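Local coordinates for protein metallo-beta-lactamase (Simiduia agarivorans, PDB 6MFI) that probably hydrolyses the beta-lactam ring of antibiotics as a class B3 metallo-beta-lactamase, using a pair of zinc ions held by histidines and an aspartate, at residues L130-R141 / F158-N168. Sequence-based numbering, arbitrary orientation. Where two conformers were deposited one is given.
Sequences LYASPAAAAVMR and FPVARVGGLVN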
ATOM      1  N   LEU A 130      14.955   2.322  -3.398  1.00 13.53           N
ATOM      2  CA  LEU A 130      13.711   1.567  -3.418  1.00 13.11           C
ATOM      3  C   LEU A 130      13.945   0.187  -2.818  1.00 13.50           C
ATOM      4  O   LEU A 130      14.783  -0.575  -3.312  1.00 13.58           O
ATOM      5  CB  LEU A 130      13.176   1.459  -4.845  1.00 13.35           C
ATOM      6  CG  LEU A 130      12.033   0.485  -5.120  1.00 13.58           C
ATOM      7  CD1 LEU A 130      10.803   0.842  -4.301  1.00 13.63           C
ATOM      8  CD2 LEU A 130      11.716   0.499  -6.602  1.00 13.41           C
ATOM      9  N   TYR A 131      13.214  -0.125  -1.752  1.00 14.38           N
ATOM     10  CA  TYR A 131      13.267  -1.429  -1.110  1.00 15.30           C
ATOM     11  C   TYR A 131      12.060  -2.253  -1.534  1.00 14.06           C
ATOM     12  O   TYR A 131      10.937  -1.744  -1.592  1.00 12.62           O
ATOM     13  CB  TYR A 131      13.293  -1.291   0.415  1.00 17.33           C
ATOM     14  CG  TYR A 131      14.566  -0.688   0.967  1.00 19.54           C
ATOM     15  CD1 TYR A 131      14.742   0.689   1.010  1.00 20.27           C
ATOM     16  CD2 TYR A 131      15.588  -1.495   1.449  1.00 21.46           C
ATOM     17  CE1 TYR A 131      15.900   1.246   1.516  1.00 21.47           C
ATOM     18  CE2 TYR A 131      16.752  -0.946   1.957  1.00 22.35           C
ATOM     19  CZ  TYR A 131      16.902   0.424   1.988  1.00 22.44           C
ATOM     20  OH  TYR A 131      18.057   0.979   2.490  1.00 23.81           O
ATOM     21  N   ALA A 132      12.293  -3.529  -1.831  1.00 14.13           N
ATOM     22  CA  ALA A 132      11.230  -4.385  -2.333  1.00 13.54           C
ATOM     23  C   ALA A 132      11.495  -5.828  -1.937  1.00 14.00           C
ATOM     24  O   ALA A 132      12.645  -6.249  -1.800  1.00 14.87           O
ATOM     25  CB  ALA A 132      11.097  -4.275  -3.857  1.00 13.26           C
ATOM     26  N   SER A 133      10.410  -6.582  -1.758  1.00 13.87           N
ATOM     27  CA  SER A 133      10.521  -8.012  -1.536  1.00 14.71           C
ATOM     28  C   SER A 133      11.110  -8.681  -2.778  1.00 14.49           C
ATOM     29  O   SER A 133      11.052  -8.125  -3.878  1.00 13.70           O
ATOM     30  CB  SER A 133       9.150  -8.603  -1.205  1.00 14.86           C
ATOM     31  OG  SER A 133       8.240  -8.411  -2.274  1.00 14.20           O
ATOM     32  N   PRO A 134      11.699  -9.872  -2.620  1.00 15.06           N
ATOM     33  CA  PRO A 134      12.316 -10.541  -3.781  1.00 15.03           C
ATOM     34  C   PRO A 134      11.381 -10.727  -4.965  1.00 15.55           C
ATOM     35  O   PRO A 134      11.788 -10.481  -6.107  1.00 15.22           O
ATOM     36  CB  PRO A 134      12.769 -11.885  -3.197  1.00 16.15           C
ATOM     37  CG  PRO A 134      13.030 -11.590  -1.762  1.00 16.14           C
ATOM     38  CD  PRO A 134      11.993 -10.577  -1.359  1.00 15.80           C
ATOM     39  N   ALA A 135      10.139 -11.156  -4.730  1.00 16.48           N
ATOM     40  CA  ALA A 135       9.208 -11.340  -5.840  1.00 16.98           C
ATOM     41  C   ALA A 135       8.816 -10.006  -6.461  1.00 15.93           C
ATOM     42  O   ALA A 135       8.684  -9.898  -7.686  1.00 15.93           O
ATOM     43  CB  ALA A 135       7.968 -12.100  -5.370  1.00 18.59           C
ATOM     44  N   ALA A 136       8.626  -8.976  -5.634  1.00 15.54           N
ATOM     45  CA  ALA A 136       8.298  -7.660  -6.169  1.00 15.84           C
ATOM     46  C   ALA A 136       9.489  -7.049  -6.894  1.00 15.11           C
ATOM     47  O   ALA A 136       9.323  -6.399  -7.933  1.00 15.26           O
ATOM     48  CB  ALA A 136       7.820  -6.740  -5.046  1.00 15.99           C
ATOM     49  N   ALA A 137      10.700  -7.255  -6.367  1.00 14.36           N
ATOM     50  CA  ALA A 137      11.892  -6.692  -6.993  1.00 13.55           C
ATOM     51  C   ALA A 137      12.080  -7.208  -8.413  1.00 14.69           C
ATOM     52  O   ALA A 137      12.573  -6.476  -9.278  1.00 15.23           O
ATOM     53  CB  ALA A 137      13.127  -6.999  -6.147  1.00 12.56           C
ATOM     54  N   ALA A 138      11.698  -8.461  -8.672  1.00 15.18           N
ATOM     55  CA  ALA A 138      11.791  -8.993 -10.028  1.00 15.75           C
ATOM     56  C   ALA A 138      10.824  -8.279 -10.965  1.00 15.98           C
ATOM     57  O   ALA A 138      11.141  -8.053 -12.139  1.00 16.59           O
ATOM     58  CB  ALA A 138      11.525 -10.496 -10.023  1.00 16.13           C
ATOM     59  N   VAL A 139       9.643  -7.914 -10.464  1.00 15.76           N
ATOM     60  CA  VAL A 139       8.679  -7.199 -11.294  1.00 17.02           C
ATOM     61  C   VAL A 139       9.163  -5.783 -11.578  1.00 16.73           C
ATOM     62  O   VAL A 139       9.084  -5.303 -12.714  1.00 14.51           O
ATOM     63  CB  VAL A 139       7.292  -7.204 -10.627  1.00 17.88           C
ATOM     64  CG1 VAL A 139       6.300  -6.405 -11.458  1.00 18.61           C
ATOM     65  CG2 VAL A 139       6.805  -8.632 -10.436  1.00 19.21           C
ATOM     66  N   MET A 140       9.678  -5.092 -10.556  1.00 16.68           N
ATOM     67  CA  MET A 140      10.190  -3.738 -10.753  0.63 16.78           C
ATOM     68  C   MET A 140      11.402  -3.733 -11.676  1.00 16.65           C
ATOM     69  O   MET A 140      11.589  -2.799 -12.464  1.00 16.84           O
ATOM     70  CB  MET A 140      10.555  -3.109  -9.407  0.63 15.76           C
ATOM     71  CG  MET A 140       9.506  -3.281  -8.326  0.63 16.53           C
ATOM     72  SD  MET A 140       7.920  -2.571  -8.788  0.63 17.35           S
ATOM     73  CE  MET A 140       8.400  -0.878  -9.120  0.63 16.80           C
ATOM     74  N   ARG A 141      12.241  -4.766 -11.580  1.00 17.01           N
ATOM     75  CA  ARG A 141      13.413  -4.851 -12.443  1.00 17.61           C
ATOM     76  C   ARG A 141      13.024  -5.124 -13.890  1.00 17.89           C
ATOM     77  O   ARG A 141      13.671  -4.617 -14.813  1.00 18.13           O
ATOM     78  CB  ARG A 141      14.357  -5.936 -11.924  1.00 18.02           C
ATOM     79  CG  ARG A 141      15.550  -6.224 -12.814  1.00 19.33           C
ATOM     80  CD  ARG A 141      16.485  -7.228 -12.161  1.00 19.42           C
ATOM     81  NE  ARG A 141      15.856  -8.536 -11.988  1.00 20.39           N
ATOM     82  CZ  ARG A 141      15.495  -9.044 -10.814  1.00 20.27           C
ATOM     83  NH1 ARG A 141      15.700  -8.356  -9.700  1.00 19.41           N
ATOM     84  NH2 ARG A 141      14.929 -10.242 -10.755  1.00 21.03           N
ATOM     85  N   PHE A 158       5.168  -1.281 -17.090  1.00 17.90           N
ATOM     86  CA  PHE A 158       5.500   0.040 -16.587  1.00 16.14           C
ATOM     87  C   PHE A 158       7.014   0.187 -16.586  1.00 15.05           C
ATOM     88  O   PHE A 158       7.737  -0.815 -16.632  1.00 13.92           O
ATOM     89  CB  PHE A 158       4.926   0.269 -15.180  1.00 15.88           C
ATOM     90  CG  PHE A 158       5.172  -0.865 -14.225  1.00 16.24           C
ATOM     91  CD1 PHE A 158       6.331  -0.915 -13.470  1.00 16.27           C
ATOM     92  CD2 PHE A 158       4.233  -1.872 -14.070  1.00 16.99           C
ATOM     93  CE1 PHE A 158       6.555  -1.953 -12.586  1.00 16.92           C
ATOM     94  CE2 PHE A 158       4.452  -2.913 -13.188  1.00 17.73           C
ATOM     95  CZ  PHE A 158       5.616  -2.953 -12.445  1.00 17.68           C
ATOM     96  N   PRO A 159       7.524   1.422 -16.560  1.00 15.48           N
ATOM     97  CA  PRO A 159       8.980   1.617 -16.604  1.00 15.65           C
ATOM     98  C   PRO A 159       9.689   0.891 -15.470  1.00 14.60           C
ATOM     99  O   PRO A 159       9.208   0.845 -14.336  1.00 13.97           O
ATOM    100  CB  PRO A 159       9.135   3.136 -16.483  1.00 15.93           C
ATOM    101  CG  PRO A 159       7.866   3.683 -17.027  1.00 16.41           C
ATOM    102  CD  PRO A 159       6.797   2.704 -16.638  1.00 16.17           C
ATOM    103  N   VAL A 160      10.851   0.317 -15.793  1.00 13.97           N
ATOM    104  CA  VAL A 160      11.611  -0.440 -14.809  1.00 13.31           C
ATOM    105  C   VAL A 160      12.215   0.507 -13.778  1.00 11.91           C
ATOM    106  O   VAL A 160      12.568   1.656 -14.078  1.00 10.86           O
ATOM    107  CB  VAL A 160      12.697  -1.293 -15.493  1.00 13.96           C
ATOM    108  CG1 VAL A 160      12.092  -2.123 -16.615  1.00 14.60           C
ATOM    109  CG2 VAL A 160      13.822  -0.416 -16.025  1.00 14.04           C
ATOM    110  N   ALA A 161      12.324   0.024 -12.545  1.00 12.25           N
ATOM    111  CA  ALA A 161      12.841   0.807 -11.435  1.00 12.88           C
ATOM    112  C   ALA A 161      14.103   0.159 -10.881  1.00 14.05           C
ATOM    113  O   ALA A 161      14.387  -1.017 -11.131  1.00 14.65           O
ATOM    114  CB  ALA A 161      11.794   0.956 -10.324  1.00 12.74           C
ATOM    115  N   ARG A 162      14.861   0.945 -10.119  1.00 14.33           N
ATOM    116  CA  ARG A 162      16.117   0.500  -9.526  1.00 15.02           C
ATOM    117  C   ARG A 162      15.868   0.136  -8.066  1.00 15.43           C
ATOM    118  O   ARG A 162      15.605   1.014  -7.237  1.00 15.58           O
ATOM    119  CB  ARG A 162      17.187   1.583  -9.645  1.00 15.36           C
ATOM    120  CG  ARG A 162      17.490   2.003 -11.073  1.00 15.41           C
ATOM    121  CD  ARG A 162      18.268   3.308 -11.106  1.00 15.20           C
ATOM    122  NE  ARG A 162      19.587   3.174 -10.495  1.00 15.50           N
ATOM    123  CZ  ARG A 162      20.403   4.193 -10.248  1.00 16.33           C
ATOM    124  NH1 ARG A 162      20.036   5.429 -10.557  1.00 16.19           N
ATOM    125  NH2 ARG A 162      21.587   3.978  -9.692  1.00 16.86           N
ATOM    126  N   VAL A 163      15.956  -1.152  -7.756  1.00 15.54           N
ATOM    127  CA  VAL A 163      15.781  -1.642  -6.393  1.00 15.44           C
ATOM    128  C   VAL A 163      17.144  -1.708  -5.720  1.00 16.00           C
ATOM    129  O   VAL A 163      18.074  -2.341  -6.237  1.00 15.97           O
ATOM    130  CB  VAL A 163      15.093  -3.017  -6.389  1.00 15.84           C
ATOM    131  CG1 VAL A 163      15.032  -3.576  -4.976  1.00 16.13           C
ATOM    132  CG2 VAL A 163      13.700  -2.913  -6.988  1.00 15.89           C
ATOM    133  N   GLY A 164      17.267  -1.055  -4.567  1.00 16.31           N
ATOM    134  CA  GLY A 164      18.538  -0.983  -3.874  1.00 17.48           C
ATOM    135  C   GLY A 164      18.660  -1.922  -2.692  1.00 18.56           C
ATOM    136  O   GLY A 164      19.760  -2.129  -2.171  1.00 19.90           O
ATOM    137  N   GLY A 165      17.543  -2.495  -2.256  1.00 18.10           N
ATOM    138  CA  GLY A 165      17.558  -3.395  -1.119  1.00 18.48           C
ATOM    139  C   GLY A 165      16.378  -4.335  -1.158  1.00 18.14           C
ATOM    140  O   GLY A 165      15.321  -4.009  -1.707  1.00 16.37           O
ATOM    141  N   LEU A 166      16.561  -5.512  -0.567  1.00 19.56           N
ATOM    142  CA  LEU A 166      15.524  -6.532  -0.518  1.00 20.55           C
ATOM    143  C   LEU A 166      14.899  -6.579   0.870  1.00 21.36           C
ATOM    144  O   LEU A 166      15.599  -6.477   1.883  1.00 22.67           O
ATOM    145  CB  LEU A 166      16.087  -7.906  -0.888  1.00 21.72           C
ATOM    146  CG  LEU A 166      15.910  -8.344  -2.344  1.00 21.77           C
ATOM    147  CD1 LEU A 166      16.530  -7.333  -3.302  1.00 21.47           C
ATOM    148  CD2 LEU A 166      16.501  -9.728  -2.568  1.00 22.60           C
ATOM    149  N   VAL A 167      13.578  -6.732   0.910  1.00 20.76           N
ATOM    150  CA  VAL A 167      12.814  -6.741   2.152  1.00 19.78           C
ATOM    151  C   VAL A 167      12.243  -8.137   2.354  1.00 19.36           C
ATOM    152  O   VAL A 167      11.468  -8.627   1.522  1.00 17.95           O
ATOM    153  CB  VAL A 167      11.693  -5.691   2.137  1.00 18.60           C
ATOM    154  CG1 VAL A 167      10.850  -5.806   3.391  1.00 18.79           C
ATOM    155  CG2 VAL A 167      12.279  -4.299   2.016  1.00 17.83           C
ATOM    156  N   ASN A 168      12.619  -8.773   3.459  1.00 20.71           N
ATOM    157  CA  ASN A 168      12.095 -10.077   3.825  1.00 22.55           C
ATOM    158  C   ASN A 168      11.034  -9.919   4.912  1.00 23.32           C
ATOM    159  O   ASN A 168      10.764  -8.820   5.402  1.00 23.71           O
ATOM    160  CB  ASN A 168      13.227 -11.001   4.277  1.00 24.34           C
ATOM    161  CG  ASN A 168      14.279 -11.199   3.204  1.00 24.69           C
ATOM    162  OD1 ASN A 168      14.171 -12.100   2.372  1.00 24.96           O
ATOM    163  ND2 ASN A 168      15.302 -10.353   3.215  1.00 24.90           N
TER
HETATM  164  O   HOH W   1      16.849   1.983  -5.228  1.00 12.74           O
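Val163 is a forked knob pushed into a hollow lined by Leu130, Ala132, Ala137 and Met140, so one side chain meets both the strand and the helix of 130-141. With chi1 at 175°, its CG1 stands anti to the backbone N and rests against the methyls of Ala132 and Ala137, 4.1 Å from Ala137 CB; CG2 takes the other side, 4.0 Å from Leu130 CD2 and equally near Met140 CB. Next along, the methyl of Ala161 drops into the gap between Leu130 CD2, 3.8 Å from its CB, and, in one of two conformers, the methyl end of Met140.

In that conformer the Met140 chain curls at both chi2 and chi3, which brings its sulfur and CE to Phe158 in an oblique Met-aromatic contact, SD 5.2 Å from the ring centroid. Val139 CG1 butts against the edge of the same ring at CZ. Helix 113-116, which contains the zinc ligands Asp114 and His115, packs on Phe158 through Ile113 and Val116.

In the alpha-beta/beta-alpha fold of metallo-beta-lactamases, strand 163-166 forms one edge of the seven-stranded mixed sheet, parallel to 129-132, with helix 134-142 running back nearly antiparallel to it. Leu130 O receives Gly164 N, Ala132 N gives to Gly165 O, and Val167 N gives to Ala132 O. Further down, Ala161 N bonds Met140 O at 2.9 Å, tying the incoming loop to the helix.

On the face that carries Tyr131, opposite Ala132 and Leu166, its ring slants past Gly165, Tyr131 CD2 3.8 Å from Gly165 CA, while Val167 CG2 nudges Tyr131 CB at 3.6 Å. Where the strand turns into the helix, Pro134 CG and Leu166 CD2 meet at the surface, and Ser133, whose OG weakly caps Ala136 N, is also hydrogen-bonded to Gly191 O.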